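Local atomic coordinates of major centromere autoantigen B (Homo sapiens, PDB entry 1HLV), a protein that binds the CENP-B box of centromeric DNA through N-terminal helix-turn-helix domains and kinks the DNA on binding. Residues G29-A32 / R33-I37. Numbering follows the deposited sequence.
Sequences GEIA and RRFNI. With nucleotides of chain A.
One carboxylate oxygen of Glu30 serves two arginines on the next helical turn. Glu30 OE2 lies 2.6 Å from Arg33 NH1 and 3.2 Å from Arg34 NE, a salt bridge in each case. The two approaches differ. Arg33 runs beside Glu30, pointing the same way, with the carboxylate and guanidinium planes only 23° apart. Its chain is bent at chi3 (120°), which turns NH1 back toward OE2. Arg34 comes across Glu30 instead, its guanidinium turned 75° from the carboxylate. There NE donates a nearly straight hydrogen bond to the anti lone pair of OE2, which lies at the guanidinium edge and in its plane. Arg34 NH1 reaches on to Glu19 of helix 10-22, so this arginine ties two helices together. These residues belong to helix 28-35, the first helix of the helix-turn-helix, which helix 39-47 follows. At its N-terminal end Gly29 N donates a hydrogen bond of 2.8 Å to the phosphate oxygen OP2 of DC3 of chain A, an anchor on the DNA backbone. On the side toward helix 10-22, Ile31 and Phe35 lie side by side, pointing the same way, with Ile31 CG2 4.0 Å from Phe35 CE1. Ile31 packs on Val20 and Phe35 on Ile16. The edge of the Phe35 ring faces Ile31 O. Asn36, with positive phi, is the first residue to leave helical geometry, and the chain turns off in a Schellman motif. Ile37 N donates a hydrogen bond of 3.0 Å to Ala32 O, and Ile37 CG1 rests 4.2 Å from Ala32 CB, where both side chains meet Leu42 of helix 39-47.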
loop_
_atom_site.group_PDB
_atom_site.type_symbol
_atom_site.label_atom_id
_atom_site.label_comp_id
_atom_site.label_asym_id
_atom_site.label_seq_id
_atom_site.Cartn_x
_atom_site.Cartn_y
_atom_site.Cartn_z
ATOM N N GLY C 29 -25.302 4.555 -10.025
ATOM C CA GLY C 29 -25.287 6.008 -10.037
ATOM C C GLY C 29 -25.705 6.571 -8.688
ATOM O O GLY C 29 -25.298 7.668 -8.307
ATOM N N GLU C 30 -26.525 5.820 -7.964
ATOM C CA GLU C 30 -26.984 6.251 -6.648
ATOM C C GLU C 30 -25.831 6.153 -5.657
ATOM O O GLU C 30 -25.601 7.070 -4.865
ATOM C CB GLU C 30 -28.159 5.384 -6.177
ATOM C CG GLU C 30 -28.652 5.660 -4.753
ATOM C CD GLU C 30 -28.733 7.143 -4.418
ATOM O OE1 GLU C 30 -29.052 7.956 -5.317
ATOM O OE2 GLU C 30 -28.485 7.495 -3.242
ATOM N N ILE C 31 -25.104 5.043 -5.703
ATOM C CA ILE C 31 -23.971 4.875 -4.806
ATOM C C ILE C 31 -22.883 5.905 -5.129
ATOM O O ILE C 31 -22.278 6.485 -4.223
ATOM C CB ILE C 31 -23.409 3.451 -4.891
ATOM C CG1 ILE C 31 -24.491 2.465 -4.433
ATOM C CG2 ILE C 31 -22.157 3.331 -4.035
ATOM C CD1 ILE C 31 -24.044 1.022 -4.358
ATOM N N ALA C 32 -22.651 6.152 -6.414
ATOM C CA ALA C 32 -21.658 7.141 -6.812
ATOM C C ALA C 32 -22.037 8.502 -6.221
ATOM O O ALA C 32 -21.175 9.257 -5.765
ATOM C CB ALA C 32 -21.580 7.237 -8.334
ATOM N N ARG C 33 -23.329 8.810 -6.229
ATOM C CA ARG C 33 -23.797 10.080 -5.695
ATOM C C ARG C 33 -23.523 10.181 -4.203
ATOM O O ARG C 33 -23.053 11.211 -3.722
ATOM C CB ARG C 33 -25.296 10.261 -5.931
ATOM C CG ARG C 33 -25.802 11.613 -5.445
ATOM C CD ARG C 33 -27.302 11.611 -5.168
ATOM N NE ARG C 33 -27.590 11.950 -3.775
ATOM C CZ ARG C 33 -27.587 11.078 -2.770
ATOM N NH1 ARG C 33 -27.317 9.801 -2.998
ATOM N NH2 ARG C 33 -27.841 11.484 -1.532
ATOM N N ARG C 34 -23.824 9.110 -3.475
ATOM C CA ARG C 34 -23.610 9.080 -2.035
ATOM C C ARG C 34 -22.178 9.404 -1.640
ATOM O O ARG C 34 -21.938 9.961 -0.571
ATOM C CB ARG C 34 -23.973 7.713 -1.472
ATOM C CG ARG C 34 -25.433 7.369 -1.582
ATOM C CD ARG C 34 -25.713 6.059 -0.882
ATOM N NE ARG C 34 -27.132 5.741 -0.899
ATOM C CZ ARG C 34 -27.679 4.765 -0.186
ATOM N NH1 ARG C 34 -26.917 4.011 0.601
ATOM N NH2 ARG C 34 -28.988 4.552 -0.251
ATOM N N PHE C 35 -21.225 9.037 -2.489
ATOM C CA PHE C 35 -19.828 9.311 -2.198
ATOM C C PHE C 35 -19.328 10.486 -2.997
ATOM O O PHE C 35 -18.167 10.871 -2.886
ATOM C CB PHE C 35 -18.966 8.077 -2.462
ATOM C CG PHE C 35 -19.223 6.967 -1.499
ATOM C CD1 PHE C 35 -20.136 5.963 -1.800
ATOM C CD2 PHE C 35 -18.611 6.965 -0.251
ATOM C CE1 PHE C 35 -20.439 4.978 -0.874
ATOM C CE2 PHE C 35 -18.909 5.981 0.690
ATOM C CZ PHE C 35 -19.826 4.985 0.376
ATOM N N ASN C 36 -20.217 11.056 -3.800
ATOM C CA ASN C 36 -19.874 12.218 -4.602
ATOM C C ASN C 36 -18.676 11.948 -5.509
ATOM O O ASN C 36 -17.682 12.667 -5.468
ATOM C CB ASN C 36 -19.563 13.398 -3.678
ATOM C CG ASN C 36 -19.406 14.709 -4.430
ATOM O OD1 ASN C 36 -18.704 15.609 -3.972
ATOM N ND2 ASN C 36 -20.071 14.828 -5.578
ATOM N N ILE C 37 -18.770 10.896 -6.313
ATOM C CA ILE C 37 -17.708 10.544 -7.250
ATOM C C ILE C 37 -18.353 10.199 -8.583
ATOM O O ILE C 37 -19.491 9.730 -8.628
ATOM C CB ILE C 37 -16.905 9.317 -6.784
ATOM C CG1 ILE C 37 -17.851 8.133 -6.570
ATOM C CG2 ILE C 37 -16.122 9.653 -5.533
ATOM C CD1 ILE C 37 -17.144 6.829 -6.251
ATOM P P DC A 3 -26.942 2.311 -12.868
ATOM O OP1 DC A 3 -27.309 1.196 -11.955
ATOM O OP2 DC A 3 -26.730 3.677 -12.322
ATOM O "O5'" DC A 3 -25.680 1.853 -13.716
ATOM C "C5'" DC A 3 -25.722 0.601 -14.381
ATOM C "C4'" DC A 3 -24.384 0.267 -14.990
ATOM O "O4'" DC A 3 -24.223 0.911 -16.276
ATOM C "C3'" DC A 3 -23.145 0.596 -14.157
ATOM O "O3'" DC A 3 -22.385 -0.606 -14.040
ATOM C "C2'" DC A 3 -22.430 1.669 -14.971
ATOM C "C1'" DC A 3 -22.918 1.434 -16.403
ATOM N N1 DC A 3 -23.010 2.647 -17.247
ATOM C C2 DC A 3 -22.592 2.582 -18.589
ATOM O O2 DC A 3 -22.169 1.508 -19.042
ATOM N N3 DC A 3 -22.663 3.693 -19.357
ATOM C C4 DC A 3 -23.131 4.833 -18.839
ATOM N N4 DC A 3 -23.184 5.910 -19.634
ATOM C C5 DC A 3 -23.567 4.924 -17.485
ATOM C C6 DC A 3 -23.492 3.818 -16.733
#